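Local coordinates for proabylysin (Pyrococcus abyssi, PDB 4JIU), which is the zymogen of a small soluble zinc metallopeptidase of the minigluzincin type and, once activated, probably hydrolyses peptide bonds, at residues Val21-Leu26 with Leu42-Leu47; Ser29-Ser34 with Ile59-His64. The protein carries 1 engineered substitution. All blocks are in the same frame, centred on the assembly; numbering follows the deposited sequence.

Contact 1: residues Val21-Leu26 with Leu42-Leu47; sequences VRIRPL and LDPAVL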
# COMPACT_ATOMS: atom_id res chain seq x y z
N VAL A 21 -8.96 2.68 6.45
CA VAL A 21 -8.68 1.33 5.97
C VAL A 21 -9.92 0.46 6.14
O VAL A 21 -10.54 0.43 7.22
CB VAL A 21 -7.46 0.70 6.67
CG1 VAL A 21 -7.27 -0.73 6.19
CG2 VAL A 21 -6.20 1.47 6.38
N ARG A 22 -10.32 -0.22 5.10
CA ARG A 22 -11.41 -1.16 5.09
C ARG A 22 -10.90 -2.51 4.69
O ARG A 22 -10.05 -2.63 3.83
CB ARG A 22 -12.49 -0.75 4.06
CG ARG A 22 -13.40 0.23 4.74
CD ARG A 22 -12.95 1.64 4.36
NE ARG A 22 -14.14 2.38 4.77
CZ ARG A 22 -15.26 2.29 4.02
NH1 ARG A 22 -16.31 2.95 4.44
NH2 ARG A 22 -15.32 1.59 2.88
N ILE A 23 -11.41 -3.54 5.34
CA ILE A 23 -11.07 -4.90 4.98
C ILE A 23 -12.25 -5.50 4.26
O ILE A 23 -13.34 -5.56 4.86
CB ILE A 23 -10.69 -5.67 6.24
CG1 ILE A 23 -9.74 -4.92 7.15
CG2 ILE A 23 -10.19 -7.05 5.83
CD1 ILE A 23 -8.44 -4.58 6.48
N ARG A 24 -12.10 -5.96 3.03
CA ARG A 24 -13.19 -6.49 2.24
C ARG A 24 -12.62 -7.55 1.32
O ARG A 24 -11.52 -7.34 0.80
CB ARG A 24 -13.82 -5.42 1.32
CG ARG A 24 -14.41 -4.25 2.04
CD ARG A 24 -15.80 -4.53 2.56
NE ARG A 24 -16.43 -3.30 3.03
CZ ARG A 24 -16.17 -2.65 4.16
NH1 ARG A 24 -15.26 -3.19 4.94
NH2 ARG A 24 -16.83 -1.52 4.47
N PRO A 25 -13.35 -8.62 1.05
CA PRO A 25 -12.86 -9.58 0.09
C PRO A 25 -12.89 -8.99 -1.31
O PRO A 25 -13.90 -8.51 -1.80
CB PRO A 25 -13.86 -10.73 0.25
CG PRO A 25 -15.14 -10.10 0.76
CD PRO A 25 -14.67 -8.96 1.63
N LEU A 26 -11.75 -9.06 -1.97
CA LEU A 26 -11.57 -8.54 -3.30
C LEU A 26 -11.28 -9.71 -4.25
O LEU A 26 -10.59 -10.65 -3.87
CB LEU A 26 -10.39 -7.56 -3.38
CG LEU A 26 -10.46 -6.34 -2.47
CD1 LEU A 26 -9.14 -5.58 -2.54
CD2 LEU A 26 -11.64 -5.49 -2.86
N LEU A 42 -8.35 -3.44 1.71
CA LEU A 42 -7.44 -4.54 1.74
C LEU A 42 -8.25 -5.83 1.78
O LEU A 42 -9.19 -5.94 2.57
CB LEU A 42 -6.59 -4.55 3.02
CG LEU A 42 -5.81 -3.24 3.30
CD1 LEU A 42 -5.19 -3.36 4.68
CD2 LEU A 42 -4.82 -2.97 2.20
N ASP A 43 -7.82 -6.80 1.03
CA ASP A 43 -8.36 -8.17 1.14
C ASP A 43 -7.93 -8.76 2.47
O ASP A 43 -6.83 -8.47 2.92
CB ASP A 43 -7.86 -9.01 -0.00
CG ASP A 43 -8.48 -10.38 -0.02
OD1 ASP A 43 -7.92 -11.28 0.64
OD2 ASP A 43 -9.54 -10.55 -0.66
N PRO A 44 -8.77 -9.56 3.15
CA PRO A 44 -8.37 -10.11 4.42
C PRO A 44 -7.05 -10.88 4.40
O PRO A 44 -6.37 -10.95 5.45
CB PRO A 44 -9.53 -11.06 4.78
CG PRO A 44 -10.69 -10.60 3.98
CD PRO A 44 -10.14 -9.87 2.79
N ALA A 45 -6.65 -11.42 3.26
CA ALA A 45 -5.37 -12.12 3.23
C ALA A 45 -4.19 -11.22 3.58
O ALA A 45 -3.14 -11.69 4.06
CB ALA A 45 -5.21 -12.70 1.84
N VAL A 46 -4.30 -9.95 3.33
CA VAL A 46 -3.20 -9.04 3.67
C VAL A 46 -2.86 -9.12 5.14
O VAL A 46 -1.72 -8.91 5.50
CB VAL A 46 -3.59 -7.61 3.26
CG1 VAL A 46 -2.61 -6.53 3.72
CG2 VAL A 46 -3.72 -7.55 1.75
N LEU A 47 -3.84 -9.36 6.02
CA LEU A 47 -3.65 -9.24 7.47
C LEU A 47 -2.79 -10.35 8.02
O LEU A 47 -2.35 -10.32 9.17
CB LEU A 47 -5.00 -9.15 8.22
CG LEU A 47 -5.89 -7.95 7.89
CD1 LEU A 47 -7.20 -8.07 8.65
CD2 LEU A 47 -5.22 -6.60 8.16

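Contact 2: residues Ser29-Ser34 with Ile59-His64; sequences SIARVS and IHELAH. With ZN (zinc ion), chain B.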
# COMPACT_ATOMS: atom_id res chain seq x y z
N SER A 29 -7.74 -8.19 -6.94
CA SER A 29 -6.54 -7.69 -6.32
C SER A 29 -6.55 -7.99 -4.83
O SER A 29 -7.51 -8.56 -4.31
CB SER A 29 -6.44 -6.16 -6.55
OG SER A 29 -7.24 -5.42 -5.69
N ILE A 30 -5.49 -7.54 -4.19
CA ILE A 30 -5.48 -7.60 -2.74
C ILE A 30 -5.56 -6.24 -2.06
O ILE A 30 -5.67 -6.20 -0.85
CB ILE A 30 -4.20 -8.30 -2.23
CG1 ILE A 30 -2.95 -7.46 -2.62
CG2 ILE A 30 -4.23 -9.72 -2.74
CD1 ILE A 30 -1.70 -8.22 -2.27
N ALA A 31 -5.49 -5.15 -2.83
CA ALA A 31 -5.61 -3.82 -2.25
C ALA A 31 -5.88 -2.82 -3.33
O ALA A 31 -5.38 -2.93 -4.43
CB ALA A 31 -4.32 -3.47 -1.53
N ARG A 32 -6.65 -1.79 -2.94
CA ARG A 32 -6.91 -0.68 -3.86
C ARG A 32 -7.29 0.57 -3.05
O ARG A 32 -7.47 0.45 -1.85
CB ARG A 32 -8.01 -1.02 -4.84
CG ARG A 32 -9.34 -1.18 -4.13
CD ARG A 32 -10.47 -1.45 -5.07
NE ARG A 32 -11.73 -1.73 -4.42
CZ ARG A 32 -12.62 -2.63 -4.78
NH1 ARG A 32 -12.46 -3.44 -5.83
NH2 ARG A 32 -13.77 -2.82 -4.13
N VAL A 33 -7.33 1.72 -3.68
CA VAL A 33 -7.72 2.96 -3.04
C VAL A 33 -8.98 3.53 -3.67
O VAL A 33 -9.37 3.26 -4.79
CB VAL A 33 -6.63 4.04 -3.09
CG1 VAL A 33 -5.36 3.50 -2.41
CG2 VAL A 33 -6.36 4.56 -4.47
N SER A 34 -9.56 4.46 -2.89
CA SER A 34 -10.49 5.46 -3.41
C SER A 34 -9.84 6.85 -3.21
O SER A 34 -9.62 7.27 -2.06
CB SER A 34 -11.83 5.49 -2.69
OG SER A 34 -12.61 6.58 -3.10
N ILE A 59 2.11 1.55 2.14
CA ILE A 59 2.90 2.59 1.52
C ILE A 59 2.56 2.71 0.04
O ILE A 59 2.43 3.87 -0.44
CB ILE A 59 4.39 2.34 1.76
CG1 ILE A 59 4.82 2.61 3.21
CG2 ILE A 59 5.25 3.12 0.76
CD1 ILE A 59 4.85 4.08 3.59
N HIS A 60 2.43 1.61 -0.66
CA HIS A 60 2.09 1.63 -2.08
C HIS A 60 0.77 2.32 -2.28
O HIS A 60 0.60 3.19 -3.17
CB HIS A 60 2.11 0.19 -2.59
CG HIS A 60 1.79 0.09 -4.06
ND1 HIS A 60 2.74 -0.27 -4.99
CD2 HIS A 60 0.68 0.24 -4.81
CE1 HIS A 60 2.22 -0.30 -6.21
NE2 HIS A 60 0.94 0.05 -6.12
N GLU A 61 -0.23 1.91 -1.50
CA GLU A 61 -1.56 2.51 -1.68
C GLU A 61 -1.62 3.99 -1.26
O GLU A 61 -2.19 4.81 -1.94
CB GLU A 61 -2.62 1.67 -1.01
CG GLU A 61 -2.72 0.26 -1.56
CD GLU A 61 -2.98 0.17 -3.04
OE1 GLU A 61 -3.48 1.08 -3.71
OE2 GLU A 61 -2.63 -0.92 -3.58
N LEU A 62 -0.94 4.33 -0.16
CA LEU A 62 -0.84 5.70 0.26
C LEU A 62 -0.11 6.54 -0.80
O LEU A 62 -0.48 7.70 -1.01
CB LEU A 62 -0.12 5.91 1.60
CG LEU A 62 -0.91 5.51 2.83
CD1 LEU A 62 -0.02 5.49 4.04
CD2 LEU A 62 -2.09 6.45 3.07
N ALA A 63 0.90 5.98 -1.46
CA ALA A 63 1.60 6.67 -2.50
C ALA A 63 0.70 7.01 -3.67
O ALA A 63 0.81 8.08 -4.27
CB ALA A 63 2.83 5.87 -2.96
N HIS A 64 -0.24 6.13 -4.00
CA HIS A 64 -1.24 6.45 -5.04
C HIS A 64 -2.00 7.69 -4.64
O HIS A 64 -2.21 8.62 -5.41
CB HIS A 64 -2.20 5.28 -5.27
CG HIS A 64 -1.68 4.24 -6.18
ND1 HIS A 64 -1.36 4.52 -7.51
CD2 HIS A 64 -1.47 2.92 -6.01
CE1 HIS A 64 -0.94 3.39 -8.06
NE2 HIS A 64 -0.98 2.38 -7.19
ZN ZN B . -0.26 0.56 -7.61
O HOH W 1 -5.24 1.63 -5.94

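Contact 1: residues Val21-Leu26 with Leu42-Leu47
The carboxylate of Asp43 is held at both oxygens, and OD2 faces two partners: it accepts the backbone N-H of Leu26 and forms a salt bridge with Arg102. The bond from Leu26 N to Asp43 OD2 is 3.0 Å long, almost straight at 174°, and uses the anti lone pair. OD1 turns back on its own segment, where Ala45 N approaches at 2.9 Å from somewhat outside the carboxylate plane, closing an Asx turn at the start of the 3-10 segment 44-47. With CG anti to the backbone N (chi1 -174°), the group extends across to the chain leaving strand 20-23. The carboxylate thus joins its own Asx turn to the extended chain that follows strand 20-23, and the neighbouring guanidinium probably favours its ionised form.

Beside it, the parallel bridge between Ile23 and Leu42 is bracketed by two backbone bonds. Leu42 N donates to Arg22 O at 2.8 Å, nearly along the C=O axis, and Arg24 N donates to Leu42 O at 2.9 Å. Leu42 O also meets the CA-H of Ile23, with 3.2 Å between CA and O.

Ile23 and Leu42 put their side chains on one face of the sheet. The Ile23 branches divide the work: CD1 lies 3.9 Å from Leu42 CD1 and reaches on towards Leu47 CD2, while CG2 rests against the Pro44 ring, 4.0 Å from CG. The same methyl, Leu42 CD1, also meets Val21 CG1 at 3.7 Å.

Strand 20-23 is thereby paired, as an outermost strand, with the end of the central strand 39-42. Leu42 continues inward to Val2 of helix 2-13 and Ile57 of helix 51-67, Val21 packs on Leu6, and Leu26 lies over Thr41 and Arg32.

Contact 2: residues Ser29-Ser34 with Ile59-His64
The carboxylate of Glu61 lies flat against strand 31-34, with CA of Arg32 over one face, 4.1 Å from CD. Ala31 CB approaches the same face near the OE2 rim, at 3.7 Å from OE2, and Val33 CG1 sits beside the other oxygen, 3.3 Å from OE1. The opposite face is turned towards the imidazoles of His60 and His64, whose planes are about 69° apart. Their NE2 atoms each bind the zinc ion at 2.0 Å.

His60, Glu61 and His64 belong to the HExxH motif on helix 51-67, and in metallopeptidases of this clan its glutamate is the general base, a part Glu61 probably plays here. His72 and atom O of Val105, from the C-terminal carboxylate, complete the metal site; the latter is consistent with a zymogen in which the chain end blocks the cleft.

No direct hydrogen bond joins strand and helix. A water bridges them instead, accepting from Val33 N at 3.1 Å and donating to Glu61 OE1 at 2.9 Å. The glutamate chain bends at chi2 (-57°), which folds its carboxylate back alongside the strand, and Glu61 CB packs on Val33 CG1 at 3.6 Å. On the side of each ring away from the zinc, ND1 of His64 is bonded to Thr69 O and ND1 of His60 to Tyr56 OH, fixing how both rings are turned.

In the fold
Contact 1 lies at the surface and contact 2 near the centre of the chain, yet both belong to the same mixed sheet. The 21-26 and 42-47 segments are joined by strand pairing and a buried carboxylate; strand 31-34 and the 59-64 segment of helix 51-67 share less surface and meet through packing and a bridging water, beside a metal that only the helix segment binds. The carboxylates differ accordingly: that of Asp43 closes a turn and reaches the other segment, that of Glu61 borders the zinc site. The contacts adjoin where Asp43 N probably bonds to Ile30 O (2.9 Å) and Leu26 CD1 packs on Ala31 N, linking the strand 20-23 side to the strand nearer the zinc.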